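Local coordinates for Mll8374 protein (Mesorhizobium loti, PDB 3B5E), which probably hydrolyses carboxylic esters, as an alpha/beta-hydrolase of the carboxylesterase type whose natural substrate is not established, at residues A167-Y172 with S197-G202; A140-M145 with L162-A167. All coordinates share one frame; numbering follows the deposited sequence.

Contact 1: A167-Y172 with S197-G202; sequences AADETY and SGHDIG. With EDO (1,2-ethanediol), chain F.
H199 ND1 gives its hydrogen to D169 OD2 over 2.7 Å, and the bond is nearly straight at 170°. The carboxylate oxygen lies in the plane of the imidazole, at its edge, but the two flat groups are turned 71° apart, and ND1 meets OD2 from above the carboxylate plane. Both side chains run side by side in the same direction; CG of D169 is anti to its own N (chi1 -171°), which brings the carboxylate alongside the imidazole. The other oxygen is held from its own loop: Y172 N donates to D169 OD1 at 3.2 Å, an Asx motif that limits the carboxylate's rotation. The ring of Y172 leans obliquely over one face of the imidazole, its CD2 3.6 Å from H199 CE1. Nearer the strand ends the two backbones meet, A168 N donating to S197 O at 3.0 Å, while the CA of G198 packs against the carbonyl carbon of A168. A 1,2-ethanediol, probably from the crystallisation liquor, accepts from H199 N through its O2 (2.8 Å) and from D200 N through its O1. On the far side of the imidazole NE2 is hydrogen-bonded to S119 OG. Serine, histidine and aspartate thus line up in the charge-relay geometry of an alpha/beta-hydrolase, consistent with a Ser-His-Asp catalytic triad whose acid and base sit on loops following two neighbouring strands.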
ATOM      1  N   ALA A 167       5.347  17.579  -4.443  1.00 17.17           N
ATOM      2  CA  ALA A 167       6.344  18.707  -4.482  1.00 16.66           C
ATOM      3  C   ALA A 167       6.197  19.611  -3.277  1.00 17.00           C
ATOM      4  O   ALA A 167       7.178  20.174  -2.789  1.00 19.03           O
ATOM      5  CB  ALA A 167       6.142  19.584  -5.786  1.00 15.79           C
ATOM      6  N   ALA A 168       4.960  19.741  -2.800  1.00 15.58           N
ATOM      7  CA  ALA A 168       4.600  20.627  -1.697  1.00 16.00           C
ATOM      8  C   ALA A 168       4.608  19.876  -0.362  1.00 18.18           C
ATOM      9  O   ALA A 168       4.223  20.424   0.663  1.00 19.96           O
ATOM     10  CB  ALA A 168       3.226  21.256  -1.956  1.00 14.41           C
ATOM     11  N   ASP A 169       5.026  18.602  -0.389  1.00 18.53           N
ATOM     12  CA  ASP A 169       5.108  17.754   0.809  1.00 18.96           C
ATOM     13  C   ASP A 169       6.426  18.089   1.488  1.00 18.96           C
ATOM     14  O   ASP A 169       7.454  17.478   1.266  1.00 21.07           O
ATOM     15  CB  ASP A 169       4.989  16.278   0.427  1.00 18.92           C
ATOM     16  CG  ASP A 169       4.838  15.351   1.653  1.00 21.76           C
ATOM     17  OD1 ASP A 169       5.057  15.824   2.824  1.00 21.06           O
ATOM     18  OD2 ASP A 169       4.491  14.172   1.426  1.00 20.75           O
ATOM     19  N   GLU A 170       6.391  19.143   2.287  1.00 21.95           N
ATOM     20  CA  GLU A 170       7.585  19.736   2.879  1.00 24.46           C
ATOM     21  C   GLU A 170       8.314  18.773   3.835  1.00 22.35           C
ATOM     22  O   GLU A 170       9.545  18.659   3.811  1.00 20.52           O
ATOM     23  CB  GLU A 170       7.154  21.000   3.613  1.00 26.22           C
ATOM     24  CG  GLU A 170       8.239  21.866   4.151  1.00 30.65           C
ATOM     25  CD  GLU A 170       7.672  23.120   4.867  1.00 34.37           C
ATOM     26  OE1 GLU A 170       6.591  23.017   5.523  1.00 42.08           O
ATOM     27  OE2 GLU A 170       8.312  24.192   4.788  1.00 37.19           O
ATOM     28  N   THR A 171       7.538  18.025   4.600  1.00 21.80           N
ATOM     29  CA  THR A 171       8.070  17.158   5.638  1.00 22.59           C
ATOM     30  C   THR A 171       8.673  15.878   5.046  1.00 21.87           C
ATOM     31  O   THR A 171       9.754  15.465   5.442  1.00 21.88           O
ATOM     32  CB  THR A 171       6.966  16.792   6.674  1.00 23.80           C
ATOM     33  OG1 THR A 171       6.430  17.990   7.238  1.00 26.33           O
ATOM     34  CG2 THR A 171       7.508  15.905   7.822  1.00 20.95           C
ATOM     35  N   TYR A 172       7.955  15.249   4.122  1.00 19.64           N
ATOM     36  CA  TYR A 172       8.295  13.899   3.657  1.00 19.91           C
ATOM     37  C   TYR A 172       8.876  13.795   2.252  1.00 22.01           C
ATOM     38  O   TYR A 172       9.536  12.782   1.944  1.00 21.31           O
ATOM     39  CB  TYR A 172       7.060  13.012   3.769  1.00 23.07           C
ATOM     40  CG  TYR A 172       6.607  12.927   5.194  1.00 22.43           C
ATOM     41  CD1 TYR A 172       7.414  12.319   6.143  1.00 22.43           C
ATOM     42  CD2 TYR A 172       5.385  13.454   5.602  1.00 26.44           C
ATOM     43  CE1 TYR A 172       7.049  12.242   7.485  1.00 28.73           C
ATOM     44  CE2 TYR A 172       5.004  13.392   6.963  1.00 31.96           C
ATOM     45  CZ  TYR A 172       5.841  12.769   7.886  1.00 31.52           C
ATOM     46  OH  TYR A 172       5.495  12.658   9.211  1.00 33.14           O
ATOM     47  N   SER A 197       1.056  18.586  -5.781  1.00 18.93           N
ATOM     48  CA  SER A 197       0.382  18.361  -4.497  1.00 19.06           C
ATOM     49  C   SER A 197       1.309  18.312  -3.297  1.00 18.45           C
ATOM     50  O   SER A 197       2.534  18.121  -3.412  1.00 18.54           O
ATOM     51  CB  SER A 197      -0.438  17.056  -4.563  1.00 20.44           C
ATOM     52  OG  SER A 197      -1.404  17.216  -5.550  1.00 21.55           O
ATOM     53  N   GLY A 198       0.723  18.540  -2.125  1.00 18.48           N
ATOM     54  CA  GLY A 198       1.397  18.272  -0.876  1.00 18.33           C
ATOM     55  C   GLY A 198       1.284  16.831  -0.426  1.00 18.55           C
ATOM     56  O   GLY A 198       1.298  15.890  -1.228  1.00 18.47           O
ATOM     57  N   HIS A 199       1.185  16.647   0.887  1.00 20.00           N
ATOM     58  CA  HIS A 199       1.030  15.302   1.454  1.00 18.67           C
ATOM     59  C   HIS A 199      -0.371  14.691   1.236  1.00 18.57           C
ATOM     60  O   HIS A 199      -0.514  13.487   1.299  1.00 19.38           O
ATOM     61  CB  HIS A 199       1.379  15.308   2.935  1.00 20.60           C
ATOM     62  CG  HIS A 199       1.594  13.942   3.481  1.00 20.75           C
ATOM     63  ND1 HIS A 199       2.682  13.173   3.139  1.00 23.64           N
ATOM     64  CD2 HIS A 199       0.850  13.192   4.332  1.00 24.04           C
ATOM     65  CE1 HIS A 199       2.611  12.012   3.764  1.00 24.05           C
ATOM     66  NE2 HIS A 199       1.497  11.990   4.476  1.00 23.72           N
ATOM     67  N   ASP A 200      -1.371  15.512   0.948  1.00 19.07           N
ATOM     68  CA  ASP A 200      -2.704  15.017   0.677  1.00 20.65           C
ATOM     69  C   ASP A 200      -2.735  14.356  -0.698  1.00 22.65           C
ATOM     70  O   ASP A 200      -1.980  14.723  -1.600  1.00 22.94           O
ATOM     71  CB  ASP A 200      -3.750  16.141   0.673  1.00 21.36           C
ATOM     72  CG  ASP A 200      -4.147  16.616   2.082  1.00 37.25           C
ATOM     73  OD1 ASP A 200      -3.675  16.061   3.112  1.00 44.39           O
ATOM     74  OD2 ASP A 200      -4.971  17.574   2.150  1.00 52.05           O
ATOM     75  N   ILE A 201      -3.661  13.415  -0.852  1.00 21.30           N
ATOM     76  CA  ILE A 201      -3.813  12.702  -2.095  1.00 21.86           C
ATOM     77  C   ILE A 201      -5.179  12.969  -2.675  1.00 20.92           C
ATOM     78  O   ILE A 201      -6.101  13.418  -1.986  1.00 20.75           O
ATOM     79  CB  ILE A 201      -3.566  11.179  -1.932  1.00 23.04           C
ATOM     80  CG1 ILE A 201      -4.472  10.579  -0.840  1.00 25.12           C
ATOM     81  CG2 ILE A 201      -2.051  10.898  -1.665  1.00 21.27           C
ATOM     82  CD1 ILE A 201      -4.521   9.055  -0.860  1.00 20.80           C
ATOM     83  N   GLY A 202      -5.321  12.701  -3.959  1.00 21.59           N
ATOM     84  CA  GLY A 202      -6.545  13.095  -4.657  1.00 23.40           C
ATOM     85  C   GLY A 202      -6.592  12.669  -6.104  1.00 23.91           C
ATOM     86  O   GLY A 202      -5.936  11.741  -6.506  1.00 21.33           O
TER
HETATM   87  C1  EDO F 226      -1.286  18.622   2.188  1.00 43.21           C
HETATM   88  O1  EDO F 226      -1.457  18.612   0.738  1.00 47.96           O
HETATM   89  C2  EDO F 226      -0.132  19.491   2.711  1.00 41.75           C
HETATM   90  O2  EDO F 226       1.136  18.807   2.692  1.00 24.70           O

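Contact 2: A140-M145 with L162-A167. With EDO (1,2-ethanediol), chain I.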
ATOM      1  N   ALA A 140       1.649   0.509  -5.638  1.00 19.36           N
ATOM      2  CA  ALA A 140       1.464   1.951  -5.860  1.00 19.57           C
ATOM      3  C   ALA A 140       1.602   2.604  -4.488  1.00 19.53           C
ATOM      4  O   ALA A 140       0.780   2.360  -3.580  1.00 19.09           O
ATOM      5  CB  ALA A 140       0.126   2.263  -6.468  1.00 18.62           C
ATOM      6  N   LEU A 141       2.664   3.410  -4.344  1.00 20.64           N
ATOM      7  CA  LEU A 141       3.074   3.944  -3.071  1.00 18.20           C
ATOM      8  C   LEU A 141       2.883   5.465  -3.101  1.00 20.32           C
ATOM      9  O   LEU A 141       3.636   6.184  -3.772  1.00 17.92           O
ATOM     10  CB  LEU A 141       4.559   3.625  -2.788  1.00 19.42           C
ATOM     11  CG  LEU A 141       5.004   2.152  -2.872  1.00 19.61           C
ATOM     12  CD1 LEU A 141       6.482   2.019  -2.559  1.00 18.73           C
ATOM     13  CD2 LEU A 141       4.208   1.225  -1.966  1.00 18.10           C
ATOM     14  N   LEU A 142       1.892   5.948  -2.366  1.00 19.58           N
ATOM     15  CA  LEU A 142       1.542   7.371  -2.387  1.00 20.03           C
ATOM     16  C   LEU A 142       2.153   8.030  -1.152  1.00 19.83           C
ATOM     17  O   LEU A 142       1.852   7.630  -0.022  1.00 19.91           O
ATOM     18  CB  LEU A 142       0.037   7.555  -2.407  1.00 20.59           C
ATOM     19  CG  LEU A 142      -0.714   6.864  -3.549  1.00 22.61           C
ATOM     20  CD1 LEU A 142      -2.206   7.232  -3.494  1.00 21.91           C
ATOM     21  CD2 LEU A 142      -0.083   7.178  -4.908  1.00 19.54           C
ATOM     22  N   ARG A 143       3.027   9.012  -1.384  1.00 20.08           N
ATOM     23  CA  ARG A 143       3.758   9.734  -0.326  1.00 18.93           C
ATOM     24  C   ARG A 143       4.521   8.820   0.659  1.00 16.95           C
ATOM     25  O   ARG A 143       4.370   8.953   1.866  1.00 18.71           O
ATOM     26  CB  ARG A 143       2.855  10.692   0.429  1.00 19.29           C
ATOM     27  CG  ARG A 143       1.864  11.463  -0.415  1.00 20.44           C
ATOM     28  CD  ARG A 143       2.537  12.457  -1.367  1.00 20.39           C
ATOM     29  NE  ARG A 143       1.469  13.208  -2.009  1.00 19.41           N
ATOM     30  CZ  ARG A 143       0.773  12.775  -3.051  1.00 19.59           C
ATOM     31  NH1 ARG A 143       1.080  11.648  -3.684  1.00 18.92           N
ATOM     32  NH2 ARG A 143      -0.229  13.499  -3.499  1.00 21.10           N
ATOM     33  N   PRO A 144       5.367   7.888   0.143  1.00 19.63           N
ATOM     34  CA  PRO A 144       6.102   6.963   0.974  1.00 20.47           C
ATOM     35  C   PRO A 144       7.461   7.513   1.434  1.00 19.88           C
ATOM     36  O   PRO A 144       7.890   8.554   0.982  1.00 21.11           O
ATOM     37  CB  PRO A 144       6.350   5.794   0.022  1.00 18.96           C
ATOM     38  CG  PRO A 144       6.579   6.541  -1.308  1.00 20.29           C
ATOM     39  CD  PRO A 144       5.640   7.665  -1.294  1.00 21.41           C
HETATM   40  N   MSE A 145       8.105   6.786   2.332  1.00 20.54           N
HETATM   41  CA  MSE A 145       9.465   7.046   2.771  1.00 20.40           C
HETATM   42  C   MSE A 145      10.086   5.730   3.203  1.00 21.05           C
HETATM   43  O   MSE A 145       9.365   4.785   3.460  1.00 21.83           O
HETATM   44  CB  MSE A 145       9.495   8.074   3.922  1.00 21.15           C
HETATM   45  CG  MSE A 145       8.936   7.582   5.247  1.00 20.76           C
HETATM   46 SE   MSE A 145       9.198   8.888   6.640  0.75 17.84          SE
HETATM   47  CE  MSE A 145      11.145   8.819   6.803  1.00 19.54           C
ATOM     48  N   LEU A 162       5.141   1.938  -8.459  1.00 19.75           N
ATOM     49  CA  LEU A 162       4.878   3.324  -8.732  1.00 16.44           C
ATOM     50  C   LEU A 162       5.023   4.076  -7.390  1.00 18.18           C
ATOM     51  O   LEU A 162       4.526   3.603  -6.367  1.00 19.67           O
ATOM     52  CB  LEU A 162       3.461   3.498  -9.302  1.00 17.72           C
ATOM     53  CG  LEU A 162       2.924   4.904  -9.414  1.00 20.01           C
ATOM     54  CD1 LEU A 162       3.606   5.739 -10.540  1.00 18.96           C
ATOM     55  CD2 LEU A 162       1.410   4.824  -9.612  1.00 16.03           C
ATOM     56  N   ILE A 163       5.706   5.233  -7.418  1.00 17.04           N
ATOM     57  CA  ILE A 163       5.831   6.151  -6.283  1.00 17.77           C
ATOM     58  C   ILE A 163       5.307   7.503  -6.724  1.00 18.02           C
ATOM     59  O   ILE A 163       5.657   7.985  -7.839  1.00 19.14           O
ATOM     60  CB  ILE A 163       7.319   6.268  -5.802  1.00 18.35           C
ATOM     61  CG1 ILE A 163       7.796   4.936  -5.213  1.00 23.15           C
ATOM     62  CG2 ILE A 163       7.483   7.458  -4.837  1.00 18.11           C
ATOM     63  CD1 ILE A 163       9.311   4.868  -5.033  1.00 19.65           C
ATOM     64  N   ILE A 164       4.414   8.103  -5.924  1.00 16.65           N
ATOM     65  CA  ILE A 164       3.996   9.472  -6.182  1.00 19.00           C
ATOM     66  C   ILE A 164       4.301  10.351  -4.989  1.00 18.96           C
ATOM     67  O   ILE A 164       3.731  10.164  -3.904  1.00 20.29           O
ATOM     68  CB  ILE A 164       2.524   9.583  -6.503  1.00 18.39           C
ATOM     69  CG1 ILE A 164       2.117   8.562  -7.561  1.00 22.02           C
ATOM     70  CG2 ILE A 164       2.195  11.056  -6.956  1.00 17.05           C
ATOM     71  CD1 ILE A 164       0.682   8.733  -8.050  1.00 17.27           C
ATOM     72  N   ALA A 165       5.252  11.265  -5.198  1.00 18.03           N
ATOM     73  CA  ALA A 165       5.713  12.239  -4.229  1.00 17.25           C
ATOM     74  C   ALA A 165       4.996  13.539  -4.455  1.00 17.80           C
ATOM     75  O   ALA A 165       4.659  13.923  -5.578  1.00 18.59           O
ATOM     76  CB  ALA A 165       7.227  12.471  -4.363  1.00 14.17           C
ATOM     77  N   GLY A 166       4.837  14.285  -3.370  1.00 19.22           N
ATOM     78  CA  GLY A 166       4.257  15.602  -3.497  1.00 16.91           C
ATOM     79  C   GLY A 166       5.323  16.689  -3.451  1.00 16.25           C
ATOM     80  O   GLY A 166       6.084  16.767  -2.512  1.00 18.64           O
ATOM     81  N   ALA A 167       5.347  17.579  -4.443  1.00 17.17           N
ATOM     82  CA  ALA A 167       6.344  18.707  -4.482  1.00 16.66           C
ATOM     83  C   ALA A 167       6.197  19.611  -3.277  1.00 17.00           C
ATOM     84  O   ALA A 167       7.178  20.174  -2.789  1.00 19.03           O
ATOM     85  CB  ALA A 167       6.142  19.584  -5.786  1.00 15.79           C
TER
HETATM   86  C1  EDO I 229       5.200   8.674   6.643  1.00 26.50           C
HETATM   87  O1  EDO I 229       3.904   8.137   6.839  1.00 32.87           O
HETATM   88  C2  EDO I 229       5.310   9.271   5.247  1.00 24.72           C
HETATM   89  O2  EDO I 229       5.576   8.307   4.205  1.00 17.62           O
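R143 and I164 meet where two neighbouring parallel strands of the alpha/beta-hydrolase sheet, 138-142 and 160-166, reach their C-terminal ends. The side chains of L142 and I164 lie alongside each other on one face, pointing the same way, with L142 CD2 3.6 Å from I164 CD1; helix 203-214 packs on I164 there. On the other face the side chains of L141 and I163 cross at a slant, CD1 of L141 4.2 Å from CG1 of I163, and the ring of P144 sets its CG 3.8 Å from I163 CG2, beneath helices 120-131 and 176-185. Regular pairing, with L141 N on L162 O and I164 N on L141 O, leads up to R143. Its side chain starts away from the neighbouring strand, then bends at chi2 (-67°) and comes back across I164. NH1 makes a salt bridge with D205 OD1, and NE donates to G198 O. A leucine in place of R143 would probably leave D205 without its charged mate and G198 O without this donor, freeing the histidine loop to shift. I164 O takes two hydrogens from the one arginine: R143 N approaches almost straight on at 2.9 Å, whereas NH1, at 3.0 Å, comes from well above the carbonyl plane.

From the N terminus, the chain passes through the first strands of the sheet and the S119 turn before entering 138-142. Contact 2 then closes a short loop of 16 residues, without helix, that returns to lay 160-166 beside that strand. Strand 160-166 runs straight into contact 1, A167 belonging to both, and the chain goes through helix 176-185 and strand 189-195 before 197-202 comes back, contact 1 closing a 24-residue loop. The two closures are therefore in series, neither enclosing the other, with centres about 9 Å apart. R143 of contact 2 reaches over to the 197-202 loop. Together they tie two neighbouring strands of the central sheet to the loops following strands 160-166 and 189-195.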